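Local coordinates for mannosylglycerate hydrolase MGH1-like glycoside hydrolase domain-containing protein (Thermus thermophilus HB8, PDB 4WVA) that hydrolyses mannosylglycerate, a solute made by thermophiles under osmotic stress, to mannose and glycerate, and probably accepts glucosylglycerate with similar efficiency, at residues A[29-34]-A[52-57]; A[39-44]-A[415-420]; A[272-277]-A[309-314]. All coordinates share one frame; numbering follows the deposited sequence.

Overall arrangement
All three contacts belong to an (alpha/alpha)6-barrel hydrolase. Interactions 1 and 2 are neighbours, with centres 15 Å apart, and share helix 33-43: its start belongs to the segment of interaction 1 that probably lines the substrate site, its end to the packing against the C-terminal helix in interaction 2. They meet directly, Leu55 CG lying 4.1 Å from Ala40 CB and Glu54 OE1 3.6 Å from Trp43 NE1. Trp32, Leu33 and Trp34 of interaction 1 probably bind substrate, while in interaction 2 the side chain of Leu41 is about 10 Å from that of Trp34. Interaction 3, away from the substrate site, lies across the chain's centre from interaction 1, with centres 31 Å apart.

Interaction 1 (A[29-34]-A[52-57]); sequences PYQWLW and WQELLC
The Glu54 carboxylate, which sits beside the amide of Gln31, is gripped at both oxygens, OE1 by a salt bridge from Arg50 and a hydrogen bond from Thr21. Such a network probably favours the charged form. In this (alpha/alpha)6-barrel protein the contact joins edge strand 31-32 of a small antiparallel sheet, which runs into helix 33-43, to the next helix, 48-62. Gln31 reaches across from the strand as an extended chain, CG anti to the backbone N (chi1 179°), and its end meets the helix between Glu54 and Cys57, the amide lying against Cys57 SG. The amide and carboxylate planes stand 85° apart. The orientation of the amide is uncertain, so which of its two atoms faces Glu54 O, 3.1 Å from the atom placed as Gln31 OE1, stays open. Backbone bonds to Val73 and His71 hold Gln31 and Leu33 in place, and Gln103 accepts a hydrogen bond from the backbone N of Trp34. Gln31 thereby joins the strand at Trp32, Leu33 and Trp34, which probably bind substrate, to helix 48-62. The second carboxylate oxygen, Glu54 OE2, is held by a hydrogen bond with Ser36 OG.

Interaction 2 (A[39-44]-A[415-420]); sequences IALGWT and ALFWTR
The Phe417 ring is covered on both faces: Leu41 CB sits 3.8 Å above one, offset toward the rim, and Arg420 NH1 lies 3.4 Å above the other. Thr44 OG1 comes in at the edge, in plane, 3.9 Å from Phe417 CD1. The Leu41 contact is a CH-pi interaction 23° off the ring normal, and the leucine's CD2 adds to it against CE1 and CZ. A chi1 of -167° swings the Phe417 ring away from the backbone N and toward helix 33-43, bringing CD1 within 3.4 Å of Leu41 O. That carbonyl accepts a hydrogen bond from Thr44 OG1 at 2.6 Å. The Arg420 guanidinium is held by NH1 donating to Phe417 O at 2.8 Å, nearly straight at 162°, though it comes in from above the carbonyl plane; Arg420 N reaches the same oxygen from the opposite face of that plane, and Arg420 NH2 forms a salt bridge with Glu280 of a second subunit. With an alanine here in place of Phe417, Leu41 CB would probably lose its ring partner and the Arg420 guanidinium the surface it lies over, leaving a gap between the two helices. Around this junction of helices 33-43 and 409-418, Tyr113 of helix 107-117 meets Phe417 edge-to-face, Trp360 of helix 356-368 touches Leu41 and Phe417, and helix 4-15 packs on Leu416.

Interaction 3 (A[272-277]-A[309-314]); sequences GLEALW and GTPHQG
Glu274 and Thr310 lie alongside each other, pointing opposite ways, and where they overlap the threonine hydroxyl donates to the carboxylate, Thr310 OG1 lying 2.7 Å from Glu274 OE2. The donor meets that oxygen on its anti side, 30° out of the carboxylate plane. Leu273 instead crosses Thr310 at about a right angle, its CD2 packing 3.5 Å from Thr310 OG1. The threonine can serve both because its hydroxyl lies between the backbone N and the carbonyl carbon (chi1 67°), facing Leu273 CD2 and Glu274 OE2 at once, while the methyl also touches CD2. Glu274 bends at chi2 (-62°), which carries its carboxylate over to Pro311: Glu274 OE1 lies 3.7 Å from Pro311 CA, and OE2 approaches the proline's CD. Other polar partners finish the carboxylate, Tyr284 bonding to OE2 and Arg315 forming a salt bridge with OE1, an arrangement that probably keeps the glutamate ionised. This is structural packing far from the catalytic pocket: it joins the end of helix 260-275 to the linker between helices 305-308 and 313-327. Helix 235-254 lies against Leu273 and Thr310, strand 283-288 brings Tyr284 onto Pro311, and Tyr369 of the third subunit stacks on His312, the N-cap of helix 313-327.

Interaction 1 (A[29-34]-A[52-57])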
loop_
_atom_site.group_PDB
_atom_site.type_symbol
_atom_site.label_atom_id
_atom_site.label_comp_id
_atom_site.label_asym_id
_atom_site.label_seq_id
_atom_site.Cartn_x
_atom_site.Cartn_y
_atom_site.Cartn_z
ATOM N N PRO A 29 40.616 -1.099 -9.179
ATOM C CA PRO A 29 41.253 0.011 -9.903
ATOM C C PRO A 29 40.464 0.494 -11.127
ATOM O O PRO A 29 41.040 0.895 -12.154
ATOM C CB PRO A 29 42.602 -0.608 -10.289
ATOM C CG PRO A 29 42.232 -2.022 -10.594
ATOM C CD PRO A 29 41.189 -2.401 -9.561
ATOM N N TYR A 30 39.132 0.482 -11.020
ATOM C CA TYR A 30 38.262 0.832 -12.119
ATOM C C TYR A 30 37.045 1.507 -11.508
ATOM O O TYR A 30 37.035 1.803 -10.291
ATOM C CB TYR A 30 37.807 -0.415 -12.912
ATOM C CG TYR A 30 38.910 -1.255 -13.510
ATOM C CD1 TYR A 30 39.670 -0.760 -14.563
ATOM C CD2 TYR A 30 39.164 -2.548 -13.054
ATOM C CE1 TYR A 30 40.674 -1.529 -15.136
ATOM C CE2 TYR A 30 40.176 -3.320 -13.631
ATOM C CZ TYR A 30 40.922 -2.786 -14.667
ATOM O OH TYR A 30 41.937 -3.531 -15.274
ATOM N N GLN A 31 36.045 1.791 -12.333
ATOM C CA GLN A 31 34.771 2.341 -11.845
ATOM C C GLN A 31 33.714 1.246 -11.658
ATOM O O GLN A 31 33.422 0.487 -12.583
ATOM C CB GLN A 31 34.245 3.415 -12.792
ATOM C CG GLN A 31 32.907 4.022 -12.370
ATOM C CD GLN A 31 32.498 5.295 -13.092
ATOM O OE1 GLN A 31 31.839 6.179 -12.501
ATOM N NE2 GLN A 31 32.822 5.395 -14.366
ATOM N N TRP A 32 33.136 1.193 -10.456
ATOM C CA TRP A 32 32.053 0.251 -10.147
ATOM C C TRP A 32 30.714 0.999 -10.039
ATOM O O TRP A 32 30.665 2.138 -9.601
ATOM C CB TRP A 32 32.327 -0.449 -8.812
ATOM C CG TRP A 32 32.956 -1.797 -8.917
ATOM C CD1 TRP A 32 32.324 -2.991 -8.768
ATOM C CD2 TRP A 32 34.329 -2.109 -9.181
ATOM N NE1 TRP A 32 33.201 -4.021 -8.894
ATOM C CE2 TRP A 32 34.444 -3.515 -9.152
ATOM C CE3 TRP A 32 35.467 -1.345 -9.446
ATOM C CZ2 TRP A 32 35.640 -4.168 -9.387
ATOM C CZ3 TRP A 32 36.671 -2.008 -9.668
ATOM C CH2 TRP A 32 36.742 -3.390 -9.647
ATOM N N LEU A 33 29.642 0.331 -10.445
ATOM C CA LEU A 33 28.308 0.917 -10.556
ATOM C C LEU A 33 27.742 1.353 -9.206
ATOM O O LEU A 33 27.521 2.563 -8.997
ATOM C CB LEU A 33 27.374 -0.084 -11.242
ATOM C CG LEU A 33 25.993 0.363 -11.729
ATOM C CD1 LEU A 33 25.388 -0.776 -12.550
ATOM C CD2 LEU A 33 25.065 0.781 -10.594
ATOM N N TRP A 34 27.446 0.430 -8.292
ATOM C CA TRP A 34 26.783 0.920 -7.066
ATOM C C TRP A 34 27.750 1.717 -6.190
ATOM O O TRP A 34 27.326 2.672 -5.553
ATOM C CB TRP A 34 25.919 -0.112 -6.287
ATOM C CG TRP A 34 26.594 -1.155 -5.445
ATOM C CD1 TRP A 34 27.847 -1.717 -5.602
ATOM C CD2 TRP A 34 25.992 -1.839 -4.329
ATOM N NE1 TRP A 34 28.043 -2.682 -4.643
ATOM C CE2 TRP A 34 26.922 -2.762 -3.850
ATOM C CE3 TRP A 34 24.733 -1.744 -3.695
ATOM C CZ2 TRP A 34 26.651 -3.584 -2.754
ATOM C CZ3 TRP A 34 24.467 -2.561 -2.607
ATOM C CH2 TRP A 34 25.416 -3.469 -2.153
ATOM N N TRP A 52 28.028 15.127 -9.613
ATOM C CA TRP A 52 27.373 14.829 -10.882
ATOM C C TRP A 52 28.325 14.102 -11.827
ATOM O O TRP A 52 27.953 13.152 -12.509
ATOM C CB TRP A 52 26.911 16.097 -11.569
ATOM C CG TRP A 52 25.696 16.736 -11.019
ATOM C CD1 TRP A 52 25.618 17.922 -10.382
ATOM C CD2 TRP A 52 24.357 16.230 -11.095
ATOM N NE1 TRP A 52 24.321 18.200 -10.042
ATOM C CE2 TRP A 52 23.521 17.176 -10.482
ATOM C CE3 TRP A 52 23.785 15.076 -11.637
ATOM C CZ2 TRP A 52 22.140 16.995 -10.383
ATOM C CZ3 TRP A 52 22.408 14.898 -11.529
ATOM C CH2 TRP A 52 21.609 15.848 -10.932
ATOM N N GLN A 53 29.572 14.563 -11.868
ATOM C CA GLN A 53 30.523 14.019 -12.830
ATOM C C GLN A 53 30.725 12.521 -12.648
ATOM O O GLN A 53 30.855 11.783 -13.629
ATOM C CB GLN A 53 31.857 14.772 -12.759
ATOM C CG GLN A 53 31.813 16.161 -13.383
ATOM C CD GLN A 53 31.516 16.129 -14.877
ATOM O OE1 GLN A 53 31.901 15.177 -15.588
ATOM N NE2 GLN A 53 30.816 17.155 -15.366
ATOM N N GLU A 54 30.751 12.077 -11.390
ATOM C CA GLU A 54 30.844 10.656 -11.073
ATOM C C GLU A 54 29.822 9.853 -11.869
ATOM O O GLU A 54 30.149 8.794 -12.408
ATOM C CB GLU A 54 30.657 10.396 -9.567
ATOM C CG GLU A 54 30.997 8.968 -9.151
ATOM C CD GLU A 54 32.482 8.708 -8.977
ATOM O OE1 GLU A 54 33.230 9.678 -8.724
ATOM O OE2 GLU A 54 32.894 7.521 -9.045
ATOM N N LEU A 55 28.575 10.333 -11.909
ATOM C CA LEU A 55 27.503 9.565 -12.530
ATOM C C LEU A 55 27.459 9.803 -14.040
ATOM O O LEU A 55 27.104 8.914 -14.808
ATOM C CB LEU A 55 26.174 9.905 -11.881
ATOM C CG LEU A 55 26.182 9.712 -10.359
ATOM C CD1 LEU A 55 24.797 10.005 -9.825
ATOM C CD2 LEU A 55 26.683 8.320 -9.991
ATOM N N LEU A 56 27.804 11.003 -14.491
ATOM C CA LEU A 56 27.907 11.221 -15.938
ATOM C C LEU A 56 28.902 10.238 -16.517
ATOM O O LEU A 56 28.684 9.652 -17.588
ATOM C CB LEU A 56 28.383 12.637 -16.253
ATOM C CG LEU A 56 27.409 13.762 -15.929
ATOM C CD1 LEU A 56 28.061 15.123 -16.141
ATOM C CD2 LEU A 56 26.203 13.623 -16.809
ATOM N N CYS A 57 30.026 10.088 -15.825
ATOM C CA CYS A 57 31.095 9.214 -16.306
ATOM C C CYS A 57 30.617 7.760 -16.386
ATOM O O CYS A 57 30.839 7.073 -17.374
ATOM C CB CYS A 57 32.300 9.349 -15.391
ATOM S SG CYS A 57 33.732 8.376 -15.877
#

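Interaction 2 (A[39-44]-A[415-420])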
loop_
_atom_site.group_PDB
_atom_site.type_symbol
_atom_site.label_atom_id
_atom_site.label_comp_id
_atom_site.label_asym_id
_atom_site.label_seq_id
_atom_site.Cartn_x
_atom_site.Cartn_y
_atom_site.Cartn_z
ATOM N N ILE A 39 29.362 6.916 -3.667
ATOM C CA ILE A 39 30.472 7.865 -3.626
ATOM C C ILE A 39 30.032 9.268 -4.008
ATOM O O ILE A 39 30.469 10.230 -3.391
ATOM C CB ILE A 39 31.656 7.368 -4.487
ATOM C CG1 ILE A 39 32.271 6.112 -3.861
ATOM C CG2 ILE A 39 32.679 8.480 -4.735
ATOM C CD1 ILE A 39 33.132 5.320 -4.832
ATOM N N ALA A 40 29.164 9.389 -5.017
ATOM C CA ALA A 40 28.615 10.688 -5.414
ATOM C C ALA A 40 27.979 11.455 -4.256
ATOM O O ALA A 40 28.109 12.676 -4.170
ATOM C CB ALA A 40 27.634 10.525 -6.581
ATOM N N LEU A 41 27.316 10.748 -3.337
ATOM C CA LEU A 41 26.767 11.391 -2.132
ATOM C C LEU A 41 27.857 12.028 -1.277
ATOM O O LEU A 41 27.659 13.121 -0.715
ATOM C CB LEU A 41 25.958 10.388 -1.309
ATOM C CG LEU A 41 24.675 9.859 -1.964
ATOM C CD1 LEU A 41 24.031 8.745 -1.134
ATOM C CD2 LEU A 41 23.693 10.994 -2.215
ATOM N N GLY A 42 29.014 11.370 -1.192
ATOM C CA GLY A 42 30.152 11.934 -0.485
ATOM C C GLY A 42 30.670 13.198 -1.145
ATOM O O GLY A 42 30.976 14.177 -0.467
ATOM N N TRP A 43 30.761 13.186 -2.481
ATOM C CA TRP A 43 31.258 14.346 -3.206
ATOM C C TRP A 43 30.388 15.603 -3.016
ATOM O O TRP A 43 30.883 16.732 -3.168
ATOM C CB TRP A 43 31.430 14.039 -4.702
ATOM C CG TRP A 43 32.624 13.181 -5.008
ATOM C CD1 TRP A 43 32.616 11.936 -5.575
ATOM C CD2 TRP A 43 33.998 13.501 -4.776
ATOM N NE1 TRP A 43 33.905 11.457 -5.697
ATOM C CE2 TRP A 43 34.770 12.405 -5.225
ATOM C CE3 TRP A 43 34.661 14.619 -4.250
ATOM C CZ2 TRP A 43 36.161 12.392 -5.168
ATOM C CZ3 TRP A 43 36.038 14.596 -4.185
ATOM C CH2 TRP A 43 36.774 13.502 -4.647
ATOM N N THR A 44 29.116 15.432 -2.655
ATOM C CA THR A 44 28.241 16.603 -2.404
ATOM C C THR A 44 28.791 17.462 -1.260
ATOM O O THR A 44 28.404 18.630 -1.115
ATOM C CB THR A 44 26.778 16.237 -2.036
ATOM O OG1 THR A 44 26.737 15.570 -0.770
ATOM C CG2 THR A 44 26.120 15.377 -3.091
ATOM N N ALA A 415 30.529 8.468 5.434
ATOM C CA ALA A 415 30.915 9.244 6.629
ATOM C C ALA A 415 30.611 10.725 6.417
ATOM O O ALA A 415 30.036 11.376 7.283
ATOM C CB ALA A 415 32.396 9.059 6.940
ATOM N N LEU A 416 30.997 11.252 5.254
ATOM C CA LEU A 416 30.757 12.643 4.892
ATOM C C LEU A 416 29.273 12.952 4.739
ATOM O O LEU A 416 28.779 13.947 5.257
ATOM C CB LEU A 416 31.503 12.975 3.591
ATOM C CG LEU A 416 32.995 13.179 3.739
ATOM C CD1 LEU A 416 33.688 13.028 2.395
ATOM C CD2 LEU A 416 33.249 14.568 4.320
ATOM N N PHE A 417 28.551 12.104 4.014
ATOM C CA PHE A 417 27.142 12.336 3.801
ATOM C C PHE A 417 26.335 12.266 5.108
ATOM O O PHE A 417 25.469 13.127 5.362
ATOM C CB PHE A 417 26.571 11.375 2.741
ATOM C CG PHE A 417 25.210 11.771 2.271
ATOM C CD1 PHE A 417 25.047 12.917 1.512
ATOM C CD2 PHE A 417 24.096 11.022 2.613
ATOM C CE1 PHE A 417 23.799 13.295 1.081
ATOM C CE2 PHE A 417 22.833 11.410 2.194
ATOM C CZ PHE A 417 22.696 12.543 1.428
ATOM N N TRP A 418 26.639 11.280 5.937
ATOM C CA TRP A 418 25.852 11.034 7.152
ATOM C C TRP A 418 26.037 12.145 8.169
ATOM O O TRP A 418 25.138 12.403 8.972
ATOM C CB TRP A 418 26.230 9.677 7.767
ATOM C CG TRP A 418 25.097 8.845 8.238
ATOM C CD1 TRP A 418 23.867 9.260 8.637
ATOM C CD2 TRP A 418 25.111 7.427 8.383
ATOM N NE1 TRP A 418 23.098 8.177 9.013
ATOM C CE2 TRP A 418 23.843 7.040 8.865
ATOM C CE3 TRP A 418 26.065 6.443 8.140
ATOM C CZ2 TRP A 418 23.516 5.707 9.136
ATOM C CZ3 TRP A 418 25.726 5.110 8.390
ATOM C CH2 TRP A 418 24.464 4.765 8.889
ATOM N N THR A 419 27.176 12.827 8.117
ATOM C CA THR A 419 27.492 13.873 9.084
ATOM C C THR A 419 27.347 15.272 8.467
ATOM O O THR A 419 27.828 16.249 9.033
ATOM C CB THR A 419 28.888 13.706 9.706
ATOM O OG1 THR A 419 29.896 13.767 8.677
ATOM C CG2 THR A 419 29.011 12.397 10.498
ATOM N N ARG A 420 26.646 15.376 7.342
ATOM C CA ARG A 420 26.479 16.663 6.671
ATOM C C ARG A 420 25.674 17.632 7.513
ATOM O O ARG A 420 25.714 18.833 7.188
ATOM C CB ARG A 420 25.784 16.475 5.319
ATOM C CG ARG A 420 24.313 16.124 5.415
ATOM C CD ARG A 420 23.788 15.709 4.041
ATOM N NE ARG A 420 22.373 15.358 4.042
ATOM C CZ ARG A 420 21.865 14.231 4.519
ATOM N NH1 ARG A 420 22.641 13.288 5.050
ATOM N NH2 ARG A 420 20.552 14.019 4.451
ATOM O OXT ARG A 420 24.981 17.236 8.470
#

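Interaction 3 (A[272-277]-A[309-314])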
loop_
_atom_site.group_PDB
_atom_site.type_symbol
_atom_site.label_atom_id
_atom_site.label_comp_id
_atom_site.label_asym_id
_atom_site.label_seq_id
_atom_site.Cartn_x
_atom_site.Cartn_y
_atom_site.Cartn_z
ATOM N N GLY A 272 5.654 -7.749 -5.980
ATOM C CA GLY A 272 6.756 -8.717 -5.973
ATOM C C GLY A 272 7.598 -8.651 -4.714
ATOM O O GLY A 272 7.899 -9.659 -4.089
ATOM N N LEU A 273 7.999 -7.446 -4.330
ATOM C CA LEU A 273 8.913 -7.344 -3.192
ATOM C C LEU A 273 8.261 -7.829 -1.920
ATOM O O LEU A 273 8.878 -8.538 -1.125
ATOM C CB LEU A 273 9.447 -5.902 -3.032
ATOM C CG LEU A 273 10.682 -5.756 -2.129
ATOM C CD1 LEU A 273 11.891 -6.449 -2.720
ATOM C CD2 LEU A 273 10.986 -4.288 -1.858
ATOM N N GLU A 274 6.989 -7.497 -1.719
ATOM C CA GLU A 274 6.288 -7.986 -0.547
ATOM C C GLU A 274 6.061 -9.493 -0.527
ATOM O O GLU A 274 5.965 -10.090 0.548
ATOM C CB GLU A 274 5.002 -7.197 -0.304
ATOM C CG GLU A 274 5.289 -5.790 0.171
ATOM C CD GLU A 274 6.022 -5.779 1.512
ATOM O OE1 GLU A 274 5.428 -6.169 2.531
ATOM O OE2 GLU A 274 7.188 -5.390 1.517
ATOM N N ALA A 275 6.065 -10.129 -1.697
ATOM C CA ALA A 275 5.959 -11.574 -1.788
ATOM C C ALA A 275 7.155 -12.280 -1.150
ATOM O O ALA A 275 7.038 -13.412 -0.716
ATOM C CB ALA A 275 5.815 -12.021 -3.235
ATOM N N LEU A 276 8.306 -11.624 -1.105
ATOM C CA LEU A 276 9.520 -12.246 -0.566
ATOM C C LEU A 276 9.486 -12.402 0.940
ATOM O O LEU A 276 10.340 -13.084 1.525
ATOM C CB LEU A 276 10.758 -11.439 -0.967
ATOM C CG LEU A 276 10.968 -11.225 -2.479
ATOM C CD1 LEU A 276 12.236 -10.428 -2.713
ATOM C CD2 LEU A 276 11.018 -12.552 -3.210
ATOM N N TRP A 277 8.531 -11.751 1.595
ATOM C CA TRP A 277 8.390 -11.899 3.037
ATOM C C TRP A 277 7.973 -13.319 3.411
ATOM O O TRP A 277 6.980 -13.815 2.880
ATOM C CB TRP A 277 7.331 -10.941 3.563
ATOM C CG TRP A 277 7.119 -11.042 5.056
ATOM C CD1 TRP A 277 6.075 -11.637 5.706
ATOM C CD2 TRP A 277 7.959 -10.500 6.068
ATOM N NE1 TRP A 277 6.221 -11.502 7.061
ATOM C CE2 TRP A 277 7.372 -10.807 7.311
ATOM C CE3 TRP A 277 9.150 -9.769 6.047
ATOM C CZ2 TRP A 277 7.949 -10.419 8.525
ATOM C CZ3 TRP A 277 9.720 -9.385 7.244
ATOM C CH2 TRP A 277 9.120 -9.699 8.462
ATOM N N GLY A 309 10.471 1.136 0.997
ATOM C CA GLY A 309 9.237 1.722 1.517
ATOM C C GLY A 309 7.978 0.914 1.237
ATOM O O GLY A 309 6.871 1.465 1.238
ATOM N N THR A 310 8.145 -0.389 1.024
ATOM C CA THR A 310 7.018 -1.305 0.727
ATOM C C THR A 310 6.315 -1.953 1.935
ATOM O O THR A 310 5.102 -2.187 1.877
ATOM C CB THR A 310 7.453 -2.428 -0.267
ATOM O OG1 THR A 310 8.413 -3.313 0.334
ATOM C CG2 THR A 310 8.014 -1.853 -1.529
ATOM N N PRO A 311 7.039 -2.281 3.025
ATOM C CA PRO A 311 6.298 -2.967 4.084
ATOM C C PRO A 311 5.310 -2.071 4.802
ATOM O O PRO A 311 5.463 -0.848 4.788
ATOM C CB PRO A 311 7.380 -3.360 5.101
ATOM C CG PRO A 311 8.586 -2.655 4.717
ATOM C CD PRO A 311 8.489 -2.273 3.278
ATOM N N HIS A 312 4.317 -2.676 5.438
ATOM C CA HIS A 312 3.566 -1.970 6.450
ATOM C C HIS A 312 4.365 -1.931 7.756
ATOM O O HIS A 312 5.370 -2.602 7.913
ATOM C CB HIS A 312 2.129 -2.529 6.647
ATOM C CG HIS A 312 2.051 -3.977 7.031
ATOM N ND1 HIS A 312 2.537 -4.466 8.221
ATOM C CD2 HIS A 312 1.460 -5.029 6.414
ATOM C CE1 HIS A 312 2.286 -5.762 8.308
ATOM N NE2 HIS A 312 1.631 -6.129 7.228
ATOM N N GLN A 313 3.912 -1.084 8.653
ATOM C CA GLN A 313 4.606 -0.816 9.902
ATOM C C GLN A 313 4.805 -2.040 10.777
ATOM O O GLN A 313 5.813 -2.146 11.461
ATOM C CB GLN A 313 3.786 0.194 10.695
ATOM C CG GLN A 313 4.455 0.733 11.939
ATOM C CD GLN A 313 5.633 1.601 11.629
ATOM O OE1 GLN A 313 6.404 1.934 12.529
ATOM N NE2 GLN A 313 5.755 2.044 10.373
ATOM N N GLY A 314 3.808 -2.915 10.806
ATOM C CA GLY A 314 3.902 -4.163 11.572
ATOM C C GLY A 314 5.079 -4.991 11.120
ATOM O O GLY A 314 5.880 -5.473 11.929
#